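Transcription regulator (Lactobacillus plantarum WCFS1, PDB 3CLK) probably regulates transcription as a dimeric DNA-binding protein whose periplasmic-binding-protein-like domain is of the kind that senses small effector molecules. Local coordinates at residues B[107-111]-B[138-142]; B[121-126]-B[150-156]; B[127-131]-B[144-148]. All blocks are in the same frame, centred on the assembly; numbering follows the deposited sequence.

Overall arrangement
Followed from the N terminus, the chain first builds the sheet that includes strand 104-106, then passes into helix 109-121, whose first turn meets the start of helix 138-153 in contact 1. That pairing closes a loop holding the rest of helix 109-121 and strand 128-131. Contact 2 crosses it, since 121-126 lies within that loop and 150-156 beyond it, and closes a shorter loop by joining the ends of the two helices. Contact 3, pairing 127-131 with 144-148, closes the shortest, tying strand 128-131 to its following helix; it also crosses contact 1 but falls wholly within the span of contact 2. Helix 138-153 serves all three, and the centres of contacts 2 and 3 lie about 10 Å apart.

Contact 1. Residues B[107-111]-B[138-142]; sequences SDDED and YTGRK
Asp109 and Lys142 meet through their beta carbons, CB to CB at 3.5 Å, and from there the two chains part. Asp109 keeps CG beside its backbone N (chi1 -73°), which carries the carboxylate over to Thr139, whose CG2 methyl lies 3.6 Å from Asp109 OD1. The same oxygen is in a salt bridge with Arg143, one turn on from Thr139 in helix 138-153, which would balance its charge. Lys142 folds back on itself, bent at three successive torsions beyond CB. Its CG sits over the centre of the Tyr138 ring, and Lys142 NZ curls round to make a weak 2.9 Å hydrogen bond with Tyr138 OH. Glu110 follows another course: its CG is anti to the backbone N (chi1 -171°), its CB and CG pass by Lys142 O, and OE2 goes on to a salt bridge with Lys149. The backbones come close enough for a CA-H...O contact of 3.1 Å from Glu110 CA to Lys142 O. Asp108 OD1 accepts from Asp111 N at 3.0 Å, from above its carboxylate plane. This last arrangement is the classic N-cap of an alpha helix, here at the start of helix 109-121.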
loop_
_atom_site.group_PDB
_atom_site.type_symbol
_atom_site.label_atom_id
_atom_site.label_comp_id
_atom_site.label_asym_id
_atom_site.label_seq_id
_atom_site.Cartn_x
_atom_site.Cartn_y
_atom_site.Cartn_z
ATOM N N SER B 107 3.975 -17.793 -7.057
ATOM C CA SER B 107 4.589 -18.661 -6.064
ATOM C C SER B 107 3.834 -19.973 -6.064
ATOM O O SER B 107 2.725 -20.064 -6.605
ATOM C CB SER B 107 4.492 -18.044 -4.662
ATOM O OG SER B 107 5.227 -16.835 -4.563
ATOM N N ASP B 108 4.435 -20.993 -5.461
ATOM C CA ASP B 108 3.787 -22.288 -5.350
ATOM C C ASP B 108 2.941 -22.135 -4.091
ATOM O O ASP B 108 3.445 -22.272 -2.974
ATOM C CB ASP B 108 4.828 -23.384 -5.149
ATOM C CG ASP B 108 4.209 -24.758 -5.082
ATOM O OD1 ASP B 108 3.120 -24.900 -4.487
ATOM O OD2 ASP B 108 4.819 -25.699 -5.615
ATOM N N ASP B 109 1.659 -21.835 -4.268
ATOM C CA ASP B 109 0.778 -21.623 -3.127
ATOM C C ASP B 109 0.744 -22.777 -2.147
ATOM O O ASP B 109 0.752 -22.563 -0.938
ATOM C CB ASP B 109 -0.642 -21.293 -3.595
ATOM C CG ASP B 109 -0.747 -19.895 -4.165
ATOM O OD1 ASP B 109 -0.523 -18.928 -3.407
ATOM O OD2 ASP B 109 -1.043 -19.756 -5.365
ATOM N N GLU B 110 0.704 -24.004 -2.643
ATOM C CA GLU B 110 0.684 -25.115 -1.714
ATOM C C GLU B 110 1.954 -25.089 -0.867
ATOM O O GLU B 110 1.899 -25.280 0.348
ATOM C CB GLU B 110 0.581 -26.458 -2.445
ATOM C CG GLU B 110 0.347 -27.603 -1.468
ATOM C CD GLU B 110 0.281 -28.966 -2.125
ATOM O OE1 GLU B 110 -0.413 -29.105 -3.156
ATOM O OE2 GLU B 110 0.912 -29.901 -1.595
ATOM N N ASP B 111 3.097 -24.848 -1.505
ATOM C CA ASP B 111 4.360 -24.809 -0.774
ATOM C C ASP B 111 4.402 -23.629 0.196
ATOM O O ASP B 111 5.105 -23.681 1.202
ATOM C CB ASP B 111 5.549 -24.750 -1.740
ATOM C CG ASP B 111 6.870 -25.070 -1.055
ATOM O OD1 ASP B 111 6.942 -26.095 -0.350
ATOM O OD2 ASP B 111 7.837 -24.302 -1.220
ATOM N N TYR B 138 -8.528 -21.082 -6.443
ATOM C CA TYR B 138 -7.263 -21.798 -6.599
ATOM C C TYR B 138 -6.197 -21.424 -5.565
ATOM O O TYR B 138 -5.644 -22.289 -4.894
ATOM C CB TYR B 138 -6.704 -21.529 -7.998
ATOM C CG TYR B 138 -5.374 -22.186 -8.270
ATOM C CD1 TYR B 138 -5.309 -23.459 -8.847
ATOM C CD2 TYR B 138 -4.179 -21.543 -7.950
ATOM C CE1 TYR B 138 -4.083 -24.070 -9.099
ATOM C CE2 TYR B 138 -2.952 -22.145 -8.194
ATOM C CZ TYR B 138 -2.914 -23.404 -8.768
ATOM O OH TYR B 138 -1.706 -23.993 -9.020
ATOM N N THR B 139 -5.899 -20.131 -5.472
ATOM C CA THR B 139 -4.901 -19.625 -4.534
ATOM C C THR B 139 -5.119 -20.165 -3.121
ATOM O O THR B 139 -4.259 -20.847 -2.562
ATOM C CB THR B 139 -4.939 -18.089 -4.468
ATOM O OG1 THR B 139 -4.668 -17.541 -5.764
ATOM C CG2 THR B 139 -3.899 -17.578 -3.482
ATOM N N GLY B 140 -6.276 -19.845 -2.553
ATOM C CA GLY B 140 -6.599 -20.287 -1.212
ATOM C C GLY B 140 -6.645 -21.790 -1.050
ATOM O O GLY B 140 -6.179 -22.322 -0.046
ATOM N N ARG B 141 -7.217 -22.478 -2.030
ATOM C CA ARG B 141 -7.299 -23.935 -1.982
ATOM C C ARG B 141 -5.920 -24.557 -1.823
ATOM O O ARG B 141 -5.726 -25.443 -0.993
ATOM C CB ARG B 141 -7.945 -24.470 -3.265
ATOM C CG ARG B 141 -7.946 -25.992 -3.410
ATOM C CD ARG B 141 -8.800 -26.661 -2.345
ATOM N NE ARG B 141 -8.042 -27.013 -1.144
ATOM C CZ ARG B 141 -8.537 -26.971 0.090
ATOM N NH1 ARG B 141 -9.794 -26.583 0.292
ATOM N NH2 ARG B 141 -7.784 -27.328 1.118
ATOM N N LYS B 142 -4.966 -24.085 -2.622
ATOM C CA LYS B 142 -3.610 -24.617 -2.590
ATOM C C LYS B 142 -2.877 -24.331 -1.282
ATOM O O LYS B 142 -2.259 -25.221 -0.707
ATOM C CB LYS B 142 -2.808 -24.069 -3.773
ATOM C CG LYS B 142 -3.461 -24.344 -5.120
ATOM C CD LYS B 142 -3.759 -25.824 -5.310
ATOM C CE LYS B 142 -2.555 -26.581 -5.836
ATOM N NZ LYS B 142 -2.259 -26.229 -7.255
#

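Contact 2. Residues B[121-126]-B[150-156]; sequences INEGHR and ALKEANI
Arg126 reaches across to the end of helix 138-153 and uses its guanidinium in two ways. The polar part is a set of hydrogen bonds to backbone carbonyls: Arg126 NH1 donates to Ala154 O at 3.0 Å in a fairly straight bond (163° at the hydrogen), with the oxygen almost in the guanidinium plane. Arg126 NH2 adds weak bonds to the same Ala154 O and to Asn155 O, the latter at 3.1 Å. Both acceptors lie at the edge of the group, which together with these bonds would limit its rotation. The apolar part begins on one face of that guanidinium, where Ile156 CG1 packs 3.4 Å from Arg126 NH2. A bend at chi3 (64°) turns the planar end across the isoleucine. Beside this, Ile121 CD1 rests 3.8 Å from Ala154 CB and 4.2 Å from Ala150 CB. Both helices end in a Schellman motif, with Gly124 and Asn155 as the residues of positive phi. Segment 121-126 leads from helix 109-121 into strand 128-131, with His125 hydrogen-bonded to Thr187 OG1 and Ala279 O on the way, while Ala150 and Leu151 of helix 138-153 pack on Thr117 of helix 109-121.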
loop_
_atom_site.group_PDB
_atom_site.type_symbol
_atom_site.label_atom_id
_atom_site.label_comp_id
_atom_site.label_asym_id
_atom_site.label_seq_id
_atom_site.Cartn_x
_atom_site.Cartn_y
_atom_site.Cartn_z
ATOM N N ILE B 121 5.859 -25.680 13.178
ATOM C CA ILE B 121 6.051 -27.052 13.636
ATOM C C ILE B 121 7.498 -27.263 14.077
ATOM O O ILE B 121 7.754 -27.885 15.108
ATOM C CB ILE B 121 5.709 -28.077 12.528
ATOM C CG1 ILE B 121 4.197 -28.090 12.274
ATOM C CG2 ILE B 121 6.173 -29.468 12.949
ATOM C CD1 ILE B 121 3.787 -28.856 11.010
ATOM N N ASN B 122 8.445 -26.749 13.297
ATOM C CA ASN B 122 9.854 -26.899 13.645
ATOM C C ASN B 122 10.238 -26.090 14.886
ATOM O O ASN B 122 11.297 -26.319 15.490
ATOM C CB ASN B 122 10.730 -26.518 12.453
ATOM C CG ASN B 122 10.587 -27.502 11.300
ATOM O OD1 ASN B 122 10.246 -28.666 11.510
ATOM N ND2 ASN B 122 10.864 -27.047 10.087
ATOM N N GLU B 123 9.381 -25.143 15.262
ATOM C CA GLU B 123 9.617 -24.335 16.456
ATOM C C GLU B 123 8.904 -24.980 17.645
ATOM O O GLU B 123 8.844 -24.408 18.730
ATOM C CB GLU B 123 9.117 -22.898 16.256
ATOM C CG GLU B 123 9.956 -22.092 15.262
ATOM C CD GLU B 123 10.893 -21.104 15.931
ATOM O OE1 GLU B 123 10.419 -20.030 16.367
ATOM O OE2 GLU B 123 12.105 -21.400 16.025
ATOM N N GLY B 124 8.346 -26.169 17.427
ATOM C CA GLY B 124 7.688 -26.880 18.511
ATOM C C GLY B 124 6.173 -26.822 18.617
ATOM O O GLY B 124 5.595 -27.512 19.456
ATOM N N HIS B 125 5.527 -26.016 17.776
ATOM C CA HIS B 125 4.068 -25.876 17.805
ATOM C C HIS B 125 3.340 -27.050 17.151
ATOM O O HIS B 125 3.814 -27.612 16.175
ATOM C CB HIS B 125 3.657 -24.582 17.082
ATOM C CG HIS B 125 4.200 -23.337 17.716
ATOM N ND1 HIS B 125 3.588 -22.719 18.787
ATOM C CD2 HIS B 125 5.334 -22.635 17.476
ATOM C CE1 HIS B 125 4.324 -21.694 19.179
ATOM N NE2 HIS B 125 5.390 -21.621 18.401
ATOM N N ARG B 126 2.173 -27.394 17.687
ATOM C CA ARG B 126 1.360 -28.479 17.136
ATOM C C ARG B 126 -0.102 -28.052 17.017
ATOM O O ARG B 126 -0.853 -28.614 16.226
ATOM C CB ARG B 126 1.479 -29.741 17.998
ATOM C CG ARG B 126 2.824 -30.451 17.857
ATOM C CD ARG B 126 2.839 -31.766 18.634
ATOM N NE ARG B 126 1.879 -32.741 18.114
ATOM C CZ ARG B 126 2.022 -33.411 16.975
ATOM N NH1 ARG B 126 3.093 -33.223 16.215
ATOM N NH2 ARG B 126 1.089 -34.277 16.596
ATOM N N ALA B 150 1.331 -30.296 5.793
ATOM C CA ALA B 150 2.321 -30.083 6.845
ATOM C C ALA B 150 1.842 -30.714 8.139
ATOM O O ALA B 150 2.617 -31.362 8.847
ATOM C CB ALA B 150 2.568 -28.591 7.048
ATOM N N LEU B 151 0.560 -30.542 8.438
ATOM C CA LEU B 151 -0.021 -31.103 9.651
ATOM C C LEU B 151 -0.013 -32.629 9.622
ATOM O O LEU B 151 0.334 -33.279 10.614
ATOM C CB LEU B 151 -1.458 -30.605 9.837
ATOM C CG LEU B 151 -1.635 -29.108 10.120
ATOM C CD1 LEU B 151 -3.067 -28.846 10.572
ATOM C CD2 LEU B 151 -0.659 -28.662 11.200
ATOM N N LYS B 152 -0.397 -33.200 8.485
ATOM C CA LYS B 152 -0.427 -34.648 8.349
ATOM C C LYS B 152 0.961 -35.265 8.459
ATOM O O LYS B 152 1.130 -36.309 9.084
ATOM C CB LYS B 152 -1.074 -35.041 7.019
ATOM C CG LYS B 152 -2.584 -34.855 7.011
ATOM C CD LYS B 152 -3.261 -35.807 7.995
ATOM C CE LYS B 152 -4.762 -35.536 8.112
ATOM N NZ LYS B 152 -5.451 -35.564 6.793
ATOM N N GLU B 153 1.954 -34.626 7.850
ATOM C CA GLU B 153 3.318 -35.132 7.907
ATOM C C GLU B 153 3.878 -35.038 9.330
ATOM O O GLU B 153 4.841 -35.727 9.682
ATOM C CB GLU B 153 4.202 -34.368 6.924
ATOM C CG GLU B 153 3.909 -34.697 5.457
ATOM C CD GLU B 153 4.863 -34.015 4.503
ATOM O OE1 GLU B 153 5.952 -33.601 4.944
ATOM O OE2 GLU B 153 4.540 -33.906 3.302
ATOM N N ALA B 154 3.259 -34.192 10.149
ATOM C CA ALA B 154 3.671 -34.019 11.538
ATOM C C ALA B 154 2.718 -34.826 12.412
ATOM O O ALA B 154 2.791 -34.780 13.640
ATOM C CB ALA B 154 3.614 -32.541 11.930
ATOM N N ASN B 155 1.816 -35.554 11.760
ATOM C CA ASN B 155 0.834 -36.376 12.452
ATOM C C ASN B 155 -0.086 -35.552 13.351
ATOM O O ASN B 155 -0.465 -35.973 14.444
ATOM C CB ASN B 155 1.547 -37.478 13.249
ATOM C CG ASN B 155 2.068 -38.588 12.353
ATOM O OD1 ASN B 155 1.286 -39.333 11.768
ATOM N ND2 ASN B 155 3.386 -38.687 12.221
ATOM N N ILE B 156 -0.445 -34.364 12.875
ATOM C CA ILE B 156 -1.346 -33.481 13.600
ATOM C C ILE B 156 -2.694 -33.600 12.906
ATOM O O ILE B 156 -2.797 -33.342 11.712
ATOM C CB ILE B 156 -0.878 -32.008 13.533
ATOM C CG1 ILE B 156 0.413 -31.835 14.341
ATOM C CG2 ILE B 156 -1.963 -31.084 14.066
ATOM C CD1 ILE B 156 1.020 -30.445 14.217
#

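Contact 3. Residues B[127-131]-B[144-148]; sequences QIGIA and LAGYK
Tyr147 lays its ring against Ile130 in the first half of a beta-alpha-beta unit, in which strand 128-131 leads into helix 138-153 and on to strand 163-164. Strand 128-131 and the helical segment 144-148 run almost exactly antiparallel (177°), their axes 10.3 Å apart at closest approach, and the ring spans much of that gap. Tyr147 CG stands anti to the backbone nitrogen (chi1 159°), sending the ring from the helix toward the sheet. Ile130 takes the ring face: Ile130 CG2 lies 3.8 Å from the centroid of the Tyr147 ring and only 12° off the normal, a well-centred CH-pi contact. The two side chains pass each other in opposite directions, so Ile130 CD1 lies near the root of the tyrosine, 4.0 Å from Tyr147 CB. Ile130 CG1 is anti to the backbone N, leaving CG2 between N and the carbonyl carbon, where it can reach the ring centre. Ile130 CG2 also touches Leu144 CD1 at 3.8 Å, while the leucine crosses Ile130 at a slant. Ile128 touches the ring more lightly, its CG2 4.3 Å from Tyr147 CE1, and it packs on Leu120 and Ile121 of helix 109-121. Ile163 of the next strand joins Ile130, Leu144 and Tyr147 in this buried layer. At the far end of the ring, the phenol finds a polar partner in the strand backbone: Tyr147 OH donates to Ile128 O at 2.7 Å.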
loop_
_atom_site.group_PDB
_atom_site.type_symbol
_atom_site.label_atom_id
_atom_site.label_comp_id
_atom_site.label_asym_id
_atom_site.label_seq_id
_atom_site.Cartn_x
_atom_site.Cartn_y
_atom_site.Cartn_z
ATOM N N GLN B 127 -0.498 -27.064 17.815
ATOM C CA GLN B 127 -1.856 -26.535 17.774
ATOM C C GLN B 127 -1.739 -25.254 16.952
ATOM O O GLN B 127 -1.654 -24.144 17.480
ATOM C CB GLN B 127 -2.355 -26.259 19.192
ATOM C CG GLN B 127 -2.364 -27.529 20.048
ATOM C CD GLN B 127 -3.173 -27.383 21.313
ATOM O OE1 GLN B 127 -2.745 -26.738 22.274
ATOM N NE2 GLN B 127 -4.361 -27.977 21.319
ATOM N N ILE B 128 -1.729 -25.451 15.639
ATOM C CA ILE B 128 -1.542 -24.387 14.663
ATOM C C ILE B 128 -2.799 -24.058 13.863
ATOM O O ILE B 128 -3.381 -24.936 13.225
ATOM C CB ILE B 128 -0.435 -24.814 13.681
ATOM C CG1 ILE B 128 0.813 -25.229 14.467
ATOM C CG2 ILE B 128 -0.136 -23.698 12.693
ATOM C CD1 ILE B 128 1.965 -25.722 13.593
ATOM N N GLY B 129 -3.205 -22.792 13.892
ATOM C CA GLY B 129 -4.379 -22.371 13.149
ATOM C C GLY B 129 -3.982 -21.587 11.911
ATOM O O GLY B 129 -2.822 -21.195 11.768
ATOM N N ILE B 130 -4.940 -21.371 11.011
ATOM C CA ILE B 130 -4.704 -20.618 9.781
ATOM C C ILE B 130 -5.929 -19.745 9.544
ATOM O O ILE B 130 -7.075 -20.226 9.592
ATOM C CB ILE B 130 -4.441 -21.559 8.581
ATOM C CG1 ILE B 130 -4.068 -20.731 7.353
ATOM C CG2 ILE B 130 -5.658 -22.450 8.315
ATOM C CD1 ILE B 130 -3.332 -21.519 6.298
ATOM N N ALA B 131 -5.696 -18.457 9.298
ATOM C CA ALA B 131 -6.811 -17.533 9.149
ATOM C C ALA B 131 -6.784 -16.547 7.997
ATOM O O ALA B 131 -5.720 -16.117 7.544
ATOM C CB ALA B 131 -6.985 -16.761 10.447
ATOM N N LEU B 144 -4.133 -23.776 1.616
ATOM C CA LEU B 144 -4.732 -24.571 2.676
ATOM C C LEU B 144 -4.305 -26.032 2.556
ATOM O O LEU B 144 -4.072 -26.692 3.564
ATOM C CB LEU B 144 -6.262 -24.476 2.637
ATOM C CG LEU B 144 -6.975 -25.064 3.864
ATOM C CD1 LEU B 144 -6.711 -24.174 5.081
ATOM C CD2 LEU B 144 -8.473 -25.171 3.608
ATOM N N ALA B 145 -4.202 -26.537 1.328
ATOM C CA ALA B 145 -3.782 -27.922 1.129
ATOM C C ALA B 145 -2.363 -28.099 1.669
ATOM O O ALA B 145 -2.044 -29.130 2.256
ATOM C CB ALA B 145 -3.834 -28.296 -0.361
ATOM N N GLY B 146 -1.522 -27.087 1.462
ATOM C CA GLY B 146 -0.151 -27.126 1.945
ATOM C C GLY B 146 -0.121 -27.172 3.462
ATOM O O GLY B 146 0.707 -27.865 4.059
ATOM N N TYR B 147 -1.035 -26.431 4.080
ATOM C CA TYR B 147 -1.172 -26.371 5.536
ATOM C C TYR B 147 -1.570 -27.741 6.078
ATOM O O TYR B 147 -0.994 -28.222 7.063
ATOM C CB TYR B 147 -2.238 -25.330 5.909
ATOM C CG TYR B 147 -2.865 -25.466 7.288
ATOM C CD1 TYR B 147 -2.218 -24.997 8.433
ATOM C CD2 TYR B 147 -4.138 -26.021 7.434
ATOM C CE1 TYR B 147 -2.840 -25.073 9.698
ATOM C CE2 TYR B 147 -4.756 -26.105 8.669
ATOM C CZ TYR B 147 -4.112 -25.627 9.800
ATOM O OH TYR B 147 -4.768 -25.698 11.009
ATOM N N LYS B 148 -2.557 -28.366 5.432
ATOM C CA LYS B 148 -3.042 -29.682 5.858
ATOM C C LYS B 148 -2.007 -30.782 5.639
ATOM O O LYS B 148 -1.978 -31.763 6.374
ATOM C CB LYS B 148 -4.342 -30.043 5.127
ATOM C CG LYS B 148 -5.547 -29.228 5.571
ATOM C CD LYS B 148 -6.824 -29.659 4.856
ATOM C CE LYS B 148 -7.978 -28.754 5.255
ATOM N NZ LYS B 148 -9.273 -29.147 4.627
#